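Local coordinates for protein Blo t 1 allergen (Blomia tropicalis, PDB 5JT8) that is a mite allergen of the papain cysteine protease family, made with an inhibitory propeptide and probably cleaving proteins once matured, at residues V166-N171 and F191-R196; P175-N180 and S187-K192. All blocks are in the same frame, centred on the assembly; numbering follows the deposited sequence.

Interaction 1. Residues V166-N171 and F191-R196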
loop_
_atom_site.group_PDB
_atom_site.type_symbol
_atom_site.label_atom_id
_atom_site.label_comp_id
_atom_site.label_asym_id
_atom_site.label_seq_id
_atom_site.Cartn_x
_atom_site.Cartn_y
_atom_site.Cartn_z
ATOM N N VAL A 166 -1.534 1.837 -14.208
ATOM C CA VAL A 166 -0.134 2.186 -14.393
ATOM C C VAL A 166 0.092 2.868 -15.736
ATOM O O VAL A 166 0.818 3.863 -15.831
ATOM C CB VAL A 166 0.752 0.941 -14.270
ATOM C CG1 VAL A 166 2.157 1.205 -14.799
ATOM C CG2 VAL A 166 0.789 0.465 -12.814
ATOM N N ASP A 167 -0.576 2.368 -16.768
ATOM C CA ASP A 167 -0.326 2.864 -18.107
ATOM C C ASP A 167 -1.203 4.025 -18.514
ATOM O O ASP A 167 -0.765 4.905 -19.242
ATOM C CB ASP A 167 -0.498 1.733 -19.101
ATOM C CG ASP A 167 0.478 0.619 -18.852
ATOM O OD1 ASP A 167 1.503 0.872 -18.182
ATOM O OD2 ASP A 167 0.216 -0.503 -19.315
ATOM N N CYS A 168 -2.440 4.034 -18.045
ATOM C CA CYS A 168 -3.403 4.933 -18.633
ATOM C C CYS A 168 -3.629 6.175 -17.784
ATOM O O CYS A 168 -4.331 7.088 -18.212
ATOM C CB CYS A 168 -4.707 4.188 -18.895
ATOM S SG CYS A 168 -4.462 2.752 -19.990
ATOM N N THR A 169 -3.024 6.210 -16.596
ATOM C CA THR A 169 -2.957 7.444 -15.807
ATOM C C THR A 169 -1.557 8.027 -15.907
ATOM O O THR A 169 -1.239 9.030 -15.258
ATOM C CB THR A 169 -3.313 7.236 -14.299
ATOM O OG1 THR A 169 -2.304 6.445 -13.663
ATOM C CG2 THR A 169 -4.641 6.556 -14.141
ATOM N N TYR A 170 -0.731 7.395 -16.740
ATOM C CA TYR A 170 0.628 7.854 -16.997
ATOM C C TYR A 170 0.628 9.252 -17.620
ATOM O O TYR A 170 0.098 9.450 -18.719
ATOM C CB TYR A 170 1.350 6.866 -17.922
ATOM C CG TYR A 170 2.847 7.077 -18.010
ATOM C CD1 TYR A 170 3.598 7.341 -16.875
ATOM C CD2 TYR A 170 3.507 6.991 -19.219
ATOM C CE1 TYR A 170 4.967 7.523 -16.950
ATOM C CE2 TYR A 170 4.872 7.166 -19.303
ATOM C CZ TYR A 170 5.599 7.432 -18.166
ATOM O OH TYR A 170 6.969 7.609 -18.254
ATOM N N ASN A 171 1.244 10.203 -16.919
ATOM C CA ASN A 171 1.216 11.619 -17.315
ATOM C C ASN A 171 1.612 11.858 -18.777
ATOM O O ASN A 171 0.967 12.641 -19.478
ATOM C CB ASN A 171 2.131 12.438 -16.402
ATOM C CG ASN A 171 1.892 13.939 -16.517
ATOM O OD1 ASN A 171 1.165 14.406 -17.390
ATOM N ND2 ASN A 171 2.507 14.700 -15.623
ATOM N N PHE A 191 -8.446 6.652 -8.522
ATOM C CA PHE A 191 -9.895 6.685 -8.348
ATOM C C PHE A 191 -10.541 7.572 -9.394
ATOM O O PHE A 191 -11.602 7.247 -9.910
ATOM C CB PHE A 191 -10.270 7.186 -6.956
ATOM C CG PHE A 191 -10.010 6.200 -5.874
ATOM C CD1 PHE A 191 -10.461 4.886 -5.993
ATOM C CD2 PHE A 191 -9.291 6.567 -4.753
ATOM C CE1 PHE A 191 -10.211 3.968 -4.998
ATOM C CE2 PHE A 191 -9.036 5.655 -3.742
ATOM C CZ PHE A 191 -9.497 4.355 -3.858
ATOM N N LYS A 192 -9.898 8.707 -9.686
ATOM C CA LYS A 192 -10.366 9.612 -10.741
ATOM C C LYS A 192 -10.554 8.842 -12.054
ATOM O O LYS A 192 -11.547 9.008 -12.767
ATOM C CB LYS A 192 -9.375 10.764 -10.927
ATOM C CG LYS A 192 -9.693 11.716 -12.066
ATOM C CD LYS A 192 -8.624 12.812 -12.208
ATOM C CE LYS A 192 -8.586 13.708 -10.972
ATOM N NZ LYS A 192 -7.453 14.679 -11.032
ATOM N N TYR A 193 -9.584 7.994 -12.366
ATOM C CA TYR A 193 -9.632 7.193 -13.570
ATOM C C TYR A 193 -10.776 6.177 -13.473
ATOM O O TYR A 193 -11.459 5.884 -14.450
ATOM C CB TYR A 193 -8.292 6.498 -13.785
ATOM C CG TYR A 193 -8.228 5.707 -15.056
ATOM C CD1 TYR A 193 -8.651 4.382 -15.087
ATOM C CD2 TYR A 193 -7.742 6.281 -16.233
ATOM C CE1 TYR A 193 -8.611 3.652 -16.249
ATOM C CE2 TYR A 193 -7.688 5.553 -17.408
ATOM C CZ TYR A 193 -8.117 4.237 -17.408
ATOM O OH TYR A 193 -8.068 3.499 -18.560
ATOM N N MET A 194 -10.998 5.669 -12.275
ATOM C CA MET A 194 -12.061 4.704 -12.052
ATOM C C MET A 194 -13.441 5.339 -12.231
ATOM O O MET A 194 -14.393 4.673 -12.620
ATOM C CB MET A 194 -11.917 4.097 -10.660
ATOM C CG MET A 194 -10.818 3.063 -10.590
ATOM S SD MET A 194 -10.988 2.131 -9.069
ATOM C CE MET A 194 -9.283 2.101 -8.520
ATOM N N ILE A 195 -13.537 6.638 -11.981
ATOM C CA ILE A 195 -14.779 7.366 -12.224
ATOM C C ILE A 195 -14.993 7.630 -13.699
ATOM O O ILE A 195 -16.036 7.292 -14.266
ATOM C CB ILE A 195 -14.794 8.719 -11.472
ATOM C CG1 ILE A 195 -14.896 8.492 -9.963
ATOM C CG2 ILE A 195 -15.948 9.606 -11.948
ATOM C CD1 ILE A 195 -14.479 9.707 -9.165
ATOM N N ARG A 196 -14.005 8.242 -14.335
ATOM C CA ARG A 196 -14.221 8.754 -15.679
ATOM C C ARG A 196 -14.190 7.661 -16.737
ATOM O O ARG A 196 -14.847 7.770 -17.775
ATOM C CB ARG A 196 -13.179 9.826 -15.991
ATOM C CG ARG A 196 -13.260 11.027 -15.059
ATOM C CD ARG A 196 -12.136 12.020 -15.318
ATOM N NE ARG A 196 -12.135 13.098 -14.333
ATOM C CZ ARG A 196 -11.163 13.997 -14.195
ATOM N NH1 ARG A 196 -10.093 13.957 -14.984
ATOM N NH2 ARG A 196 -11.258 14.934 -13.263
#

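Interaction 2. Residues P175-N180 and S187-K192. Unlike the reference sequence in segment 175-180: Pro175 (reference Ser). With NO3 (nitrate ion), chain G.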
loop_
_atom_site.group_PDB
_atom_site.type_symbol
_atom_site.label_atom_id
_atom_site.label_comp_id
_atom_site.label_asym_id
_atom_site.label_seq_id
_atom_site.Cartn_x
_atom_site.Cartn_y
_atom_site.Cartn_z
ATOM N N PRO A 175 -1.994 13.779 -20.105
ATOM C CA PRO A 175 -1.619 14.897 -19.228
ATOM C C PRO A 175 -2.725 15.341 -18.259
ATOM O O PRO A 175 -2.442 16.102 -17.336
ATOM C CB PRO A 175 -1.267 16.027 -20.219
ATOM C CG PRO A 175 -1.776 15.581 -21.557
ATOM C CD PRO A 175 -1.731 14.084 -21.525
ATOM N N SER A 176 -3.950 14.857 -18.442
ATOM C CA SER A 176 -5.015 15.166 -17.507
ATOM C C SER A 176 -4.864 14.347 -16.217
ATOM O O SER A 176 -5.624 14.547 -15.266
ATOM C CB SER A 176 -6.386 14.915 -18.138
ATOM O OG SER A 176 -6.676 13.532 -18.211
ATOM N N TYR A 177 -3.895 13.422 -16.198
ATOM C CA TYR A 177 -3.558 12.672 -14.979
ATOM C C TYR A 177 -2.134 12.983 -14.541
ATOM O O TYR A 177 -1.295 13.333 -15.366
ATOM C CB TYR A 177 -3.710 11.158 -15.185
ATOM C CG TYR A 177 -5.139 10.719 -15.386
ATOM C CD1 TYR A 177 -5.938 10.374 -14.304
ATOM C CD2 TYR A 177 -5.691 10.653 -16.662
ATOM C CE1 TYR A 177 -7.266 9.975 -14.488
ATOM C CE2 TYR A 177 -7.005 10.258 -16.859
ATOM C CZ TYR A 177 -7.785 9.913 -15.770
ATOM O OH TYR A 177 -9.090 9.513 -15.969
ATOM N N GLN A 178 -1.857 12.817 -13.252
ATOM C CA GLN A 178 -0.561 13.210 -12.691
ATOM C C GLN A 178 0.349 12.048 -12.293
ATOM O O GLN A 178 1.427 12.275 -11.746
ATOM C CB GLN A 178 -0.783 14.108 -11.468
ATOM C CG GLN A 178 -1.380 15.462 -11.807
ATOM C CD GLN A 178 -0.503 16.234 -12.772
ATOM O OE1 GLN A 178 -0.973 16.747 -13.797
ATOM N NE2 GLN A 178 0.783 16.310 -12.457
ATOM N N CYS A 179 -0.053 10.809 -12.573
ATOM C CA CYS A 179 0.769 9.654 -12.174
ATOM C C CYS A 179 1.997 9.390 -13.039
ATOM O O CYS A 179 2.112 9.881 -14.171
ATOM C CB CYS A 179 -0.092 8.392 -12.134
ATOM S SG CYS A 179 -1.492 8.603 -11.054
ATOM N N ASN A 180 2.925 8.611 -12.491
ATOM C CA ASN A 180 4.178 8.320 -13.183
ATOM C C ASN A 180 4.471 6.814 -13.326
ATOM O O ASN A 180 5.628 6.381 -13.323
ATOM C CB ASN A 180 5.321 9.043 -12.461
ATOM C CG ASN A 180 5.032 10.530 -12.287
ATOM O OD1 ASN A 180 5.222 11.314 -13.215
ATOM N ND2 ASN A 180 4.531 10.917 -11.107
ATOM N N SER A 187 -3.101 7.534 -5.517
ATOM C CA SER A 187 -4.301 6.718 -5.506
ATOM C C SER A 187 -5.515 7.591 -5.841
ATOM O O SER A 187 -6.490 7.103 -6.384
ATOM C CB SER A 187 -4.495 6.014 -4.140
ATOM O OG SER A 187 -3.540 4.974 -3.900
ATOM N N THR A 188 -5.471 8.877 -5.501
ATOM C CA THR A 188 -6.590 9.766 -5.825
ATOM C C THR A 188 -6.752 9.863 -7.345
ATOM O O THR A 188 -7.863 9.826 -7.868
ATOM C CB THR A 188 -6.408 11.185 -5.243
ATOM O OG1 THR A 188 -5.105 11.662 -5.577
ATOM C CG2 THR A 188 -6.575 11.170 -3.714
ATOM N N GLU A 189 -5.627 9.956 -8.034
ATOM C CA GLU A 189 -5.628 9.986 -9.474
ATOM C C GLU A 189 -6.176 8.678 -10.022
ATOM O O GLU A 189 -6.891 8.680 -11.020
ATOM C CB GLU A 189 -4.232 10.254 -9.991
ATOM C CG GLU A 189 -3.745 11.699 -9.770
ATOM C CD GLU A 189 -4.521 12.740 -10.580
ATOM O OE1 GLU A 189 -5.569 13.208 -10.098
ATOM O OE2 GLU A 189 -4.084 13.098 -11.698
ATOM N N ALA A 190 -5.871 7.572 -9.344
ATOM C CA ALA A 190 -6.372 6.269 -9.761
ATOM C C ALA A 190 -7.897 6.188 -9.651
ATOM O O ALA A 190 -8.565 5.701 -10.563
ATOM C CB ALA A 190 -5.709 5.157 -8.929
ATOM N N PHE A 191 -8.446 6.652 -8.522
ATOM C CA PHE A 191 -9.895 6.685 -8.348
ATOM C C PHE A 191 -10.541 7.572 -9.394
ATOM O O PHE A 191 -11.602 7.247 -9.910
ATOM C CB PHE A 191 -10.270 7.186 -6.956
ATOM C CG PHE A 191 -10.010 6.200 -5.874
ATOM C CD1 PHE A 191 -10.461 4.886 -5.993
ATOM C CD2 PHE A 191 -9.291 6.567 -4.753
ATOM C CE1 PHE A 191 -10.211 3.968 -4.998
ATOM C CE2 PHE A 191 -9.036 5.655 -3.742
ATOM C CZ PHE A 191 -9.497 4.355 -3.858
ATOM N N LYS A 192 -9.898 8.707 -9.686
ATOM C CA LYS A 192 -10.366 9.612 -10.741
ATOM C C LYS A 192 -10.554 8.842 -12.054
ATOM O O LYS A 192 -11.547 9.008 -12.767
ATOM C CB LYS A 192 -9.375 10.764 -10.927
ATOM C CG LYS A 192 -9.693 11.716 -12.066
ATOM C CD LYS A 192 -8.624 12.812 -12.208
ATOM C CE LYS A 192 -8.586 13.708 -10.972
ATOM N NZ LYS A 192 -7.453 14.679 -11.032
HETATM N N NO3 G . -3.147 9.789 -2.847
HETATM O O1 NO3 G . -3.773 8.691 -2.843
HETATM O O2 NO3 G . -2.704 10.221 -3.941
HETATM O O3 NO3 G . -2.974 10.447 -1.772
HETATM O O HOH W 1 -5.319 15.349 -12.753
#

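Interaction 1. Residues V166-N171 and F191-R196
Tyr193 of helix 187-196 reaches across to the end of helix 162-168, where Cys168 and Thr169 receive its ring. The apolar part of the contact falls into two patches along the tyrosine. At the root of the side chain, the Thr169 methyl CG2 sits 3.7 Å from Tyr193 CB, and the same methyl is 3.8 Å from ring atom CD2. Farther out, Cys168 CB lies 3.6 Å from Tyr193 CE2, approaching the ring at a slant. Tyr193 CG stands anti to the backbone N (chi1 -177°), which swings the ring off its own helix and out to the neighbouring one. Cys168 CB also comes to 3.4 Å from Tyr193 OH, a packing contact; SG stands farther off.

The polar groups are satisfied on the side of helix 162-168. Tyr193 OH hydrogen-bonds to the carboxylate oxygen OE2 of Glu164, one turn before Cys168, and so ties its ring to that helix. Thr169 OG1 hydrogen-bonds back to the carbonyl of Leu165, which leaves its methyl to face the tyrosine. A covalent link adds to this: Cys168 forms a disulfide with Cys214, joining the helix end to a later loop.

The three touching residues are buried, in the part of the papain-like fold built largely of helices. Behind Tyr193, Phe191 and Met194 pack on helix 139-154 at Ala142, while Phe191 and Ile195 also meet Tyr228 of strand 227-230. Helix 187-196 therefore lies between those elements and the end of helix 162-168, with Thr169 also touching Trp138.

Interaction 2. Residues P175-N180 and S187-K192
The loop that follows helix 162-168 runs back over the first turns of helix 187-196, and Glu189 is the main link between them. Its carboxylate oxygen OE2 accepts the backbone N-H of Gln178 at 2.7 Å, using the anti lone pair; the N-H...O angle of 134° makes it a clearly bent bond. The chain of Glu189 folds at chi2 (-67°), lifting the carboxylate to the loop backbone. Its OE1 meanwhile takes Lys192 NZ through the syn lone pair at 2.6 Å, a salt bridge one helical turn along. A water completes the group, donating to Ser176 O and to Glu189 OE2 while accepting from Lys192 NZ.

Side-chain packing flanks this polar centre. Cys179 SG presses against Glu189 CB at 3.4 Å. The ring of Tyr177 lies beside the helix: the carbonyl oxygen Glu189 O sits at its edge, near the ring plane, 3.7 Å from CE1. Lys192 CG comes to 3.8 Å from the same CE1, the lysine chain and the tyrosine running antiparallel, alongside each other. At the start of the helix a nitrate, probably from the crystallisation liquor, is weakly held by Thr188 N.

With both carboxylate oxygens engaged, the rotation of Glu189 should be well fixed, and the nearby lysine and donors would probably favour its ionised form.

How the interactions relate
Both interactions use helix 187-196, and their centres lie 5 Å apart. Interaction 1 is a buried contact of ring, methyl and CB atoms, placed where helix 162-168 ends; interaction 2 is only partly buried, grades toward the surface at Ser176, and buries about twice the area, with charge, water and a backbone N-H in the leading role. The two first segments also join directly: Asn171 N probably hydrogen-bonds Cys179 O at 2.9 Å, and Thr169 OG1 packs on Cys179 CB. Thus 166-171 and 175-180 lie side by side against helix 187-196, with most of the charge at Glu189 and Lys192 and the buried ring at Tyr193.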